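Local coordinates for putidaredoxin reductase (Pseudomonas putida, PDB 1Q1R), which probably passes electrons from NADH through its bound FAD to putidaredoxin, the iron-sulfur protein that supplies cytochrome P450cam, at residues L106-P118 and I246-L260. Sequence-based numbering, arbitrary orientation.
Sequences LVLATGGRPRPLP and IGLIPNCELASAAGL. With FAD (flavin-adenine dinucleotide), chain C.
Leu108 CD1 rests equally on Ala255 CB and Leu260 CD1, both 4.4 Å away, so the end of strand 105-108 packs beside the short helix 253-257. At Gly112 and Pro250 the chains close to 3.9 Å between CA atoms, where a side chain on Gly112 would clash with Leu248 CD2. Arg113 and Ile249 then form the hydrogen-bonded pair of a two-stranded antiparallel ribbon, Ile249 N to Arg113 O spanning 2.7 Å. Ile249 serves two arginines: CG2 lies over one face of the Arg113 guanidinium, while CG1 meets Arg115 NH1 at 3.4 Å. Asn251 ties the polar side together. Its ND2 donates almost straight (171°) to Thr110 O, Thr110 OG1 returns a 2.6 Å bond to Asn251 O, and OD1 takes Arg113 NH1 in the guanidinium plane. With CG set between the backbone N and the carbonyl carbon (chi1 55°) and the chain extended from there to NE, Arg113 also reaches Glu253, NH2 to OE1 3.1 Å, in a salt bridge. A leucine at Arg113 would probably leave the Glu253 carboxylate without this countercharge and Asn251 OD1 without its NH1 donor. Such a ribbon illustrates how the two dinucleotide-binding domains of the glutathione reductase fold are linked, here beside FAD, whose pyrophosphate touches Gly111.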
ATOM      1  N   LEU A 106      19.441   1.672 -14.042  1.00 35.81           N
ATOM      2  CA  LEU A 106      18.493   0.617 -13.713  1.00 34.55           C
ATOM      3  C   LEU A 106      17.606   1.022 -12.534  1.00 33.63           C
ATOM      4  O   LEU A 106      18.092   1.522 -11.516  1.00 33.55           O
ATOM      5  CB  LEU A 106      19.248  -0.674 -13.380  1.00 33.96           C
ATOM      6  CG  LEU A 106      18.417  -1.917 -13.050  1.00 34.51           C
ATOM      7  CD1 LEU A 106      17.504  -2.255 -14.220  1.00 33.81           C
ATOM      8  CD2 LEU A 106      19.347  -3.082 -12.733  1.00 33.91           C
ATOM      9  N   VAL A 107      16.301   0.808 -12.682  1.00 31.39           N
ATOM     10  CA  VAL A 107      15.343   1.137 -11.632  1.00 29.08           C
ATOM     11  C   VAL A 107      14.573  -0.112 -11.228  1.00 28.22           C
ATOM     12  O   VAL A 107      13.912  -0.740 -12.055  1.00 28.35           O
ATOM     13  CB  VAL A 107      14.331   2.205 -12.104  1.00 29.44           C
ATOM     14  CG1 VAL A 107      13.295   2.469 -11.008  1.00 27.53           C
ATOM     15  CG2 VAL A 107      15.062   3.491 -12.470  1.00 28.91           C
ATOM     16  N   LEU A 108      14.670  -0.474  -9.955  1.00 27.01           N
ATOM     17  CA  LEU A 108      13.971  -1.639  -9.444  1.00 26.70           C
ATOM     18  C   LEU A 108      12.663  -1.218  -8.770  1.00 26.92           C
ATOM     19  O   LEU A 108      12.659  -0.712  -7.644  1.00 26.38           O
ATOM     20  CB  LEU A 108      14.864  -2.397  -8.457  1.00 26.24           C
ATOM     21  CG  LEU A 108      16.212  -2.859  -9.041  1.00 26.78           C
ATOM     22  CD1 LEU A 108      16.970  -3.663  -8.001  1.00 26.14           C
ATOM     23  CD2 LEU A 108      15.978  -3.700 -10.300  1.00 25.26           C
ATOM     24  N   ALA A 109      11.561  -1.423  -9.485  1.00 25.73           N
ATOM     25  CA  ALA A 109      10.227  -1.086  -9.000  1.00 25.35           C
ATOM     26  C   ALA A 109       9.474  -2.406  -8.888  1.00 25.22           C
ATOM     27  O   ALA A 109       8.389  -2.572  -9.444  1.00 25.60           O
ATOM     28  CB  ALA A 109       9.536  -0.165  -9.998  1.00 25.04           C
ATOM     29  N   THR A 110      10.068  -3.329  -8.139  1.00 25.10           N
ATOM     30  CA  THR A 110       9.550  -4.679  -7.962  1.00 24.45           C
ATOM     31  C   THR A 110       8.393  -4.894  -6.998  1.00 23.99           C
ATOM     32  O   THR A 110       7.860  -5.999  -6.918  1.00 23.62           O
ATOM     33  CB  THR A 110      10.694  -5.620  -7.552  1.00 25.30           C
ATOM     34  OG1 THR A 110      11.292  -5.143  -6.339  1.00 25.29           O
ATOM     35  CG2 THR A 110      11.750  -5.663  -8.642  1.00 23.72           C
ATOM     36  N   GLY A 111       8.016  -3.855  -6.262  1.00 23.16           N
ATOM     37  CA  GLY A 111       6.909  -3.973  -5.330  1.00 22.80           C
ATOM     38  C   GLY A 111       7.038  -5.102  -4.324  1.00 23.79           C
ATOM     39  O   GLY A 111       8.110  -5.336  -3.765  1.00 23.89           O
ATOM     40  N   GLY A 112       5.932  -5.800  -4.087  1.00 23.20           N
ATOM     41  CA  GLY A 112       5.943  -6.901  -3.144  1.00 24.35           C
ATOM     42  C   GLY A 112       4.952  -7.974  -3.546  1.00 25.02           C
ATOM     43  O   GLY A 112       4.224  -7.817  -4.529  1.00 23.68           O
ATOM     44  N   ARG A 113       4.929  -9.066  -2.788  1.00 25.65           N
ATOM     45  CA  ARG A 113       4.020 -10.175  -3.048  1.00 26.92           C
ATOM     46  C   ARG A 113       3.290 -10.540  -1.755  1.00 27.03           C
ATOM     47  O   ARG A 113       3.820 -10.346  -0.660  1.00 27.63           O
ATOM     48  CB  ARG A 113       4.802 -11.382  -3.574  1.00 28.68           C
ATOM     49  CG  ARG A 113       5.940 -11.833  -2.666  1.00 30.21           C
ATOM     50  CD  ARG A 113       6.618 -13.079  -3.218  1.00 32.50           C
ATOM     51  NE  ARG A 113       7.609 -13.624  -2.291  1.00 33.03           N
ATOM     52  CZ  ARG A 113       8.870 -13.212  -2.203  1.00 34.34           C
ATOM     53  NH1 ARG A 113       9.322 -12.243  -2.993  1.00 33.70           N
ATOM     54  NH2 ARG A 113       9.686 -13.776  -1.321  1.00 34.95           N
ATOM     55  N   PRO A 114       2.061 -11.070  -1.862  1.00 27.05           N
ATOM     56  CA  PRO A 114       1.301 -11.444  -0.665  1.00 27.47           C
ATOM     57  C   PRO A 114       2.037 -12.468   0.190  1.00 28.48           C
ATOM     58  O   PRO A 114       2.610 -13.421  -0.336  1.00 28.41           O
ATOM     59  CB  PRO A 114       0.007 -12.018  -1.240  1.00 27.53           C
ATOM     60  CG  PRO A 114      -0.142 -11.292  -2.543  1.00 28.84           C
ATOM     61  CD  PRO A 114       1.268 -11.314  -3.080  1.00 27.09           C
ATOM     62  N   ARG A 115       2.022 -12.267   1.504  1.00 29.09           N
ATOM     63  CA  ARG A 115       2.665 -13.202   2.415  1.00 29.99           C
ATOM     64  C   ARG A 115       1.776 -14.434   2.498  1.00 29.50           C
ATOM     65  O   ARG A 115       0.627 -14.352   2.932  1.00 29.09           O
ATOM     66  CB  ARG A 115       2.812 -12.599   3.815  1.00 31.09           C
ATOM     67  CG  ARG A 115       3.474 -13.553   4.813  1.00 35.11           C
ATOM     68  CD  ARG A 115       3.447 -13.000   6.236  1.00 38.50           C
ATOM     69  NE  ARG A 115       4.059 -11.676   6.321  1.00 42.08           N
ATOM     70  CZ  ARG A 115       5.332 -11.421   6.037  1.00 43.87           C
ATOM     71  NH1 ARG A 115       6.140 -12.400   5.650  1.00 45.33           N
ATOM     72  NH2 ARG A 115       5.798 -10.183   6.133  1.00 45.24           N
ATOM     73  N   PRO A 116       2.294 -15.594   2.082  1.00 30.05           N
ATOM     74  CA  PRO A 116       1.512 -16.835   2.120  1.00 30.40           C
ATOM     75  C   PRO A 116       1.110 -17.246   3.539  1.00 30.96           C
ATOM     76  O   PRO A 116       1.870 -17.053   4.487  1.00 31.75           O
ATOM     77  CB  PRO A 116       2.455 -17.859   1.487  1.00 30.50           C
ATOM     78  CG  PRO A 116       3.329 -17.021   0.589  1.00 31.37           C
ATOM     79  CD  PRO A 116       3.603 -15.812   1.443  1.00 29.97           C
ATOM     80  N   LEU A 117      -0.091 -17.800   3.678  1.00 30.49           N
ATOM     81  CA  LEU A 117      -0.571 -18.280   4.970  1.00 30.13           C
ATOM     82  C   LEU A 117      -0.094 -19.736   5.058  1.00 30.60           C
ATOM     83  O   LEU A 117      -0.499 -20.578   4.255  1.00 30.43           O
ATOM     84  CB  LEU A 117      -2.100 -18.214   5.028  1.00 28.88           C
ATOM     85  CG  LEU A 117      -2.792 -18.656   6.323  1.00 30.06           C
ATOM     86  CD1 LEU A 117      -2.346 -17.773   7.489  1.00 29.31           C
ATOM     87  CD2 LEU A 117      -4.305 -18.574   6.145  1.00 29.29           C
ATOM     88  N   PRO A 118       0.787 -20.045   6.025  1.00 30.74           N
ATOM     89  CA  PRO A 118       1.321 -21.402   6.203  1.00 30.64           C
ATOM     90  C   PRO A 118       0.315 -22.558   6.196  1.00 30.04           C
ATOM     91  O   PRO A 118       0.570 -23.595   5.584  1.00 30.58           O
ATOM     92  CB  PRO A 118       2.075 -21.299   7.528  1.00 31.37           C
ATOM     93  CG  PRO A 118       2.605 -19.887   7.481  1.00 31.81           C
ATOM     94  CD  PRO A 118       1.384 -19.116   7.004  1.00 31.00           C
ATOM     95  N   ILE A 246      -2.398 -11.275   5.017  1.00 28.33           N
ATOM     96  CA  ILE A 246      -1.617 -11.159   6.240  1.00 29.51           C
ATOM     97  C   ILE A 246      -0.322 -10.384   6.034  1.00 29.90           C
ATOM     98  O   ILE A 246       0.685 -10.662   6.683  1.00 31.51           O
ATOM     99  CB  ILE A 246      -1.275 -12.552   6.815  1.00 29.42           C
ATOM    100  CG1 ILE A 246      -0.480 -13.360   5.789  1.00 29.47           C
ATOM    101  CG2 ILE A 246      -2.553 -13.279   7.193  1.00 29.93           C
ATOM    102  CD1 ILE A 246       0.052 -14.670   6.318  1.00 31.07           C
ATOM    103  N   GLY A 247      -0.345  -9.412   5.129  1.00 29.85           N
ATOM    104  CA  GLY A 247       0.847  -8.626   4.888  1.00 29.04           C
ATOM    105  C   GLY A 247       1.488  -8.859   3.541  1.00 28.89           C
ATOM    106  O   GLY A 247       1.093  -9.751   2.788  1.00 30.10           O
ATOM    107  N   LEU A 248       2.504  -8.054   3.253  1.00 27.91           N
ATOM    108  CA  LEU A 248       3.220  -8.121   1.992  1.00 27.99           C
ATOM    109  C   LEU A 248       4.701  -8.409   2.211  1.00 29.00           C
ATOM    110  O   LEU A 248       5.287  -7.977   3.204  1.00 29.06           O
ATOM    111  CB  LEU A 248       3.080  -6.781   1.264  1.00 27.90           C
ATOM    112  CG  LEU A 248       3.483  -6.700  -0.204  1.00 27.55           C
ATOM    113  CD1 LEU A 248       2.429  -7.415  -1.044  1.00 27.47           C
ATOM    114  CD2 LEU A 248       3.592  -5.238  -0.631  1.00 27.20           C
ATOM    115  N   ILE A 249       5.297  -9.142   1.279  1.00 28.51           N
ATOM    116  CA  ILE A 249       6.720  -9.448   1.336  1.00 28.67           C
ATOM    117  C   ILE A 249       7.351  -8.670   0.192  1.00 28.00           C
ATOM    118  O   ILE A 249       7.017  -8.892  -0.973  1.00 27.91           O
ATOM    119  CB  ILE A 249       7.003 -10.952   1.120  1.00 29.90           C
ATOM    120  CG1 ILE A 249       6.422 -11.767   2.279  1.00 30.62           C
ATOM    121  CG2 ILE A 249       8.510 -11.185   1.017  1.00 30.75           C
ATOM    122  CD1 ILE A 249       6.634 -13.273   2.134  1.00 32.35           C
ATOM    123  N   PRO A 250       8.259  -7.734   0.501  1.00 27.65           N
ATOM    124  CA  PRO A 250       8.879  -6.976  -0.586  1.00 27.92           C
ATOM    125  C   PRO A 250       9.696  -7.897  -1.489  1.00 28.55           C
ATOM    126  O   PRO A 250      10.344  -8.824  -1.001  1.00 28.55           O
ATOM    127  CB  PRO A 250       9.739  -5.958   0.157  1.00 27.67           C
ATOM    128  CG  PRO A 250      10.142  -6.705   1.397  1.00 28.30           C
ATOM    129  CD  PRO A 250       8.854  -7.385   1.803  1.00 27.89           C
ATOM    130  N   ASN A 251       9.649  -7.651  -2.797  1.00 28.78           N
ATOM    131  CA  ASN A 251      10.389  -8.457  -3.764  1.00 29.63           C
ATOM    132  C   ASN A 251      11.814  -7.917  -3.912  1.00 30.76           C
ATOM    133  O   ASN A 251      12.089  -7.078  -4.772  1.00 30.80           O
ATOM    134  CB  ASN A 251       9.674  -8.454  -5.126  1.00 28.51           C
ATOM    135  CG  ASN A 251       8.345  -9.204  -5.095  1.00 28.25           C
ATOM    136  OD1 ASN A 251       8.269 -10.328  -4.593  1.00 28.09           O
ATOM    137  ND2 ASN A 251       7.296  -8.589  -5.641  1.00 26.53           N
ATOM    138  N   CYS A 252      12.716  -8.420  -3.076  1.00 32.16           N
ATOM    139  CA  CYS A 252      14.106  -7.974  -3.072  1.00 35.19           C
ATOM    140  C   CYS A 252      15.107  -8.989  -3.623  1.00 36.65           C
ATOM    141  O   CYS A 252      16.297  -8.688  -3.729  1.00 36.50           O
ATOM    142  CB  CYS A 252      14.517  -7.610  -1.643  1.00 35.64           C
ATOM    143  SG  CYS A 252      13.325  -6.564  -0.778  1.00 37.68           S
ATOM    144  N   GLU A 253      14.632 -10.183  -3.969  1.00 37.53           N
ATOM    145  CA  GLU A 253      15.507 -11.237  -4.486  1.00 38.95           C
ATOM    146  C   GLU A 253      16.541 -10.795  -5.515  1.00 38.21           C
ATOM    147  O   GLU A 253      17.713 -11.141  -5.393  1.00 39.08           O
ATOM    148  CB  GLU A 253      14.678 -12.390  -5.057  1.00 40.37           C
ATOM    149  CG  GLU A 253      14.007 -13.234  -3.987  1.00 43.34           C
ATOM    150  CD  GLU A 253      12.903 -12.494  -3.261  1.00 44.86           C
ATOM    151  OE1 GLU A 253      12.522 -12.931  -2.150  1.00 46.54           O
ATOM    152  OE2 GLU A 253      12.405 -11.485  -3.807  1.00 45.49           O
ATOM    153  N   LEU A 254      16.121 -10.045  -6.528  1.00 37.88           N
ATOM    154  CA  LEU A 254      17.058  -9.582  -7.548  1.00 38.52           C
ATOM    155  C   LEU A 254      18.192  -8.777  -6.936  1.00 39.30           C
ATOM    156  O   LEU A 254      19.351  -8.908  -7.335  1.00 38.72           O
ATOM    157  CB  LEU A 254      16.350  -8.713  -8.587  1.00 38.24           C
ATOM    158  CG  LEU A 254      15.431  -9.396  -9.603  1.00 38.70           C
ATOM    159  CD1 LEU A 254      14.937  -8.352 -10.598  1.00 38.38           C
ATOM    160  CD2 LEU A 254      16.188 -10.505 -10.331  1.00 38.09           C
ATOM    161  N   ALA A 255      17.846  -7.938  -5.965  1.00 39.87           N
ATOM    162  CA  ALA A 255      18.822  -7.092  -5.296  1.00 40.79           C
ATOM    163  C   ALA A 255      19.795  -7.898  -4.446  1.00 41.05           C
ATOM    164  O   ALA A 255      21.005  -7.818  -4.640  1.00 41.49           O
ATOM    165  CB  ALA A 255      18.106  -6.053  -4.431  1.00 39.19           C
ATOM    166  N   SER A 256      19.265  -8.674  -3.507  1.00 41.99           N
ATOM    167  CA  SER A 256      20.105  -9.468  -2.622  1.00 43.20           C
ATOM    168  C   SER A 256      21.009 -10.433  -3.379  1.00 44.12           C
ATOM    169  O   SER A 256      22.109 -10.745  -2.923  1.00 44.19           O
ATOM    170  CB  SER A 256      19.244 -10.234  -1.613  1.00 43.09           C
ATOM    171  OG  SER A 256      18.341 -11.108  -2.262  1.00 44.52           O
ATOM    172  N   ALA A 257      20.550 -10.900  -4.535  1.00 44.55           N
ATOM    173  CA  ALA A 257      21.339 -11.823  -5.344  1.00 44.74           C
ATOM    174  C   ALA A 257      22.497 -11.092  -6.016  1.00 44.81           C
ATOM    175  O   ALA A 257      23.579 -11.651  -6.186  1.00 45.25           O
ATOM    176  CB  ALA A 257      20.459 -12.485  -6.398  1.00 44.78           C
ATOM    177  N   ALA A 258      22.266  -9.837  -6.394  1.00 44.16           N
ATOM    178  CA  ALA A 258      23.297  -9.044  -7.052  1.00 43.79           C
ATOM    179  C   ALA A 258      24.228  -8.362  -6.048  1.00 43.39           C
ATOM    180  O   ALA A 258      25.033  -7.512  -6.421  1.00 43.99           O
ATOM    181  CB  ALA A 258      22.653  -8.005  -7.961  1.00 43.39           C
ATOM    182  N   GLY A 259      24.107  -8.735  -4.778  1.00 43.08           N
ATOM    183  CA  GLY A 259      24.957  -8.158  -3.751  1.00 42.99           C
ATOM    184  C   GLY A 259      24.584  -6.765  -3.271  1.00 43.07           C
ATOM    185  O   GLY A 259      25.413  -6.068  -2.684  1.00 42.92           O
ATOM    186  N   LEU A 260      23.345  -6.349  -3.517  1.00 42.64           N
ATOM    187  CA  LEU A 260      22.894  -5.032  -3.085  1.00 41.35           C
ATOM    188  C   LEU A 260      22.383  -5.143  -1.655  1.00 40.93           C
ATOM    189  O   LEU A 260      21.865  -6.184  -1.259  1.00 41.15           O
ATOM    190  CB  LEU A 260      21.785  -4.520  -4.004  1.00 40.94           C
ATOM    191  CG  LEU A 260      22.149  -4.439  -5.489  1.00 40.86           C
ATOM    192  CD1 LEU A 260      20.956  -3.932  -6.276  1.00 40.11           C
ATOM    193  CD2 LEU A 260      23.347  -3.521  -5.685  1.00 40.25           C
TER
HETATM  194  PA  FAD C 749       3.596  -3.425  -7.338  1.00 22.85           P
HETATM  195  O1A FAD C 749       3.676  -4.723  -6.625  1.00 21.51           O
HETATM  196  O2A FAD C 749       2.259  -2.846  -7.604  1.00 23.56           O
HETATM  197  O5B FAD C 749       4.372  -3.536  -8.735  1.00 22.88           O
HETATM  198  C5B FAD C 749       5.579  -4.294  -8.871  1.00 24.60           C
HETATM  199  C4B FAD C 749       5.506  -5.112 -10.173  1.00 25.32           C
HETATM  200  O4B FAD C 749       6.851  -5.587 -10.541  1.00 24.74           O
HETATM  201  C3B FAD C 749       4.653  -6.375  -9.982  1.00 25.39           C
HETATM  202  O3B FAD C 749       3.909  -6.626 -11.182  1.00 25.67           O
HETATM  203  C2B FAD C 749       5.684  -7.461  -9.796  1.00 25.76           C
HETATM  204  O2B FAD C 749       5.158  -8.724 -10.213  1.00 26.90           O
HETATM  205  C1B FAD C 749       6.766  -7.012 -10.757  1.00 25.83           C
HETATM  206  N9A FAD C 749       8.073  -7.699 -10.569  1.00 27.11           N
HETATM  207  C8A FAD C 749       8.679  -7.979  -9.401  1.00 27.77           C
HETATM  208  N7A FAD C 749       9.827  -8.623  -9.648  1.00 28.81           N
HETATM  209  C5A FAD C 749       9.947  -8.748 -10.967  1.00 28.55           C
HETATM  210  C6A FAD C 749      10.910  -9.323 -11.799  1.00 29.91           C
HETATM  211  N6A FAD C 749      11.984  -9.914 -11.277  1.00 29.37           N
HETATM  212  N1A FAD C 749      10.736  -9.283 -13.144  1.00 29.68           N
HETATM  213  C2A FAD C 749       9.655  -8.702 -13.682  1.00 29.78           C
HETATM  214  N3A FAD C 749       8.718  -8.148 -12.900  1.00 27.80           N
HETATM  215  C4A FAD C 749       8.842  -8.159 -11.550  1.00 27.75           C
HETATM  216  N1  FAD C 749      -2.398   2.495  -1.438  1.00 21.11           N
HETATM  217  C2  FAD C 749      -2.971   3.714  -1.057  1.00 21.86           C
HETATM  218  O2  FAD C 749      -2.257   4.700  -0.879  1.00 25.16           O
HETATM  219  N3  FAD C 749      -4.365   3.802  -0.895  1.00 19.74           N
HETATM  220  C4  FAD C 749      -5.179   2.668  -1.121  1.00 20.01           C
HETATM  221  O4  FAD C 749      -6.400   2.772  -1.019  1.00 19.62           O
HETATM  222  C4X FAD C 749      -4.601   1.445  -1.500  1.00 19.58           C
HETATM  223  N5  FAD C 749      -5.380   0.359  -1.772  1.00 18.41           N
HETATM  224  C5X FAD C 749      -4.857  -0.822  -2.213  1.00 18.89           C
HETATM  225  C6  FAD C 749      -5.703  -1.911  -2.509  1.00 17.76           C
HETATM  226  C7  FAD C 749      -5.163  -3.126  -2.989  1.00 17.37           C
HETATM  227  C7M FAD C 749      -6.106  -4.311  -3.272  1.00 17.13           C
HETATM  228  C8  FAD C 749      -3.764  -3.248  -3.181  1.00 16.67           C
HETATM  229  C8M FAD C 749      -3.142  -4.544  -3.727  1.00 16.73           C
HETATM  230  C9  FAD C 749      -2.921  -2.163  -2.884  1.00 17.47           C
HETATM  231  C9A FAD C 749      -3.460  -0.951  -2.399  1.00 17.80           C
HETATM  232  N10 FAD C 749      -2.626   0.162  -2.109  1.00 20.28           N
HETATM  233  C10 FAD C 749      -3.207   1.367  -1.662  1.00 19.12           C
HETATM  234  C1' FAD C 749      -1.143   0.059  -2.261  1.00 20.18           C
HETATM  235  C2' FAD C 749      -0.684   0.736  -3.555  1.00 20.72           C
HETATM  236  O2' FAD C 749      -1.500   0.278  -4.637  1.00 21.17           O
HETATM  237  C3' FAD C 749       0.797   0.429  -3.844  1.00 20.70           C
HETATM  238  O3' FAD C 749       1.583   0.800  -2.704  1.00 21.65           O
HETATM  239  C4' FAD C 749       1.281   1.201  -5.078  1.00 21.09           C
HETATM  240  O4' FAD C 749       0.490   0.835  -6.211  1.00 21.15           O
HETATM  241  C5' FAD C 749       2.760   0.922  -5.397  1.00 21.79           C
HETATM  242  O5' FAD C 749       2.969  -0.409  -5.900  1.00 20.68           O
HETATM  243  P   FAD C 749       4.396  -0.770  -6.568  1.00 20.36           P
HETATM  244  O1P FAD C 749       4.363  -0.345  -7.983  1.00 18.93           O
HETATM  245  O2P FAD C 749       5.455  -0.210  -5.699  1.00 20.08           O
HETATM  246  O3P FAD C 749       4.482  -2.388  -6.459  1.00 22.24           O
HETATM  247  O   HOH W   1      -0.847 -12.053   2.614  1.00 24.32           O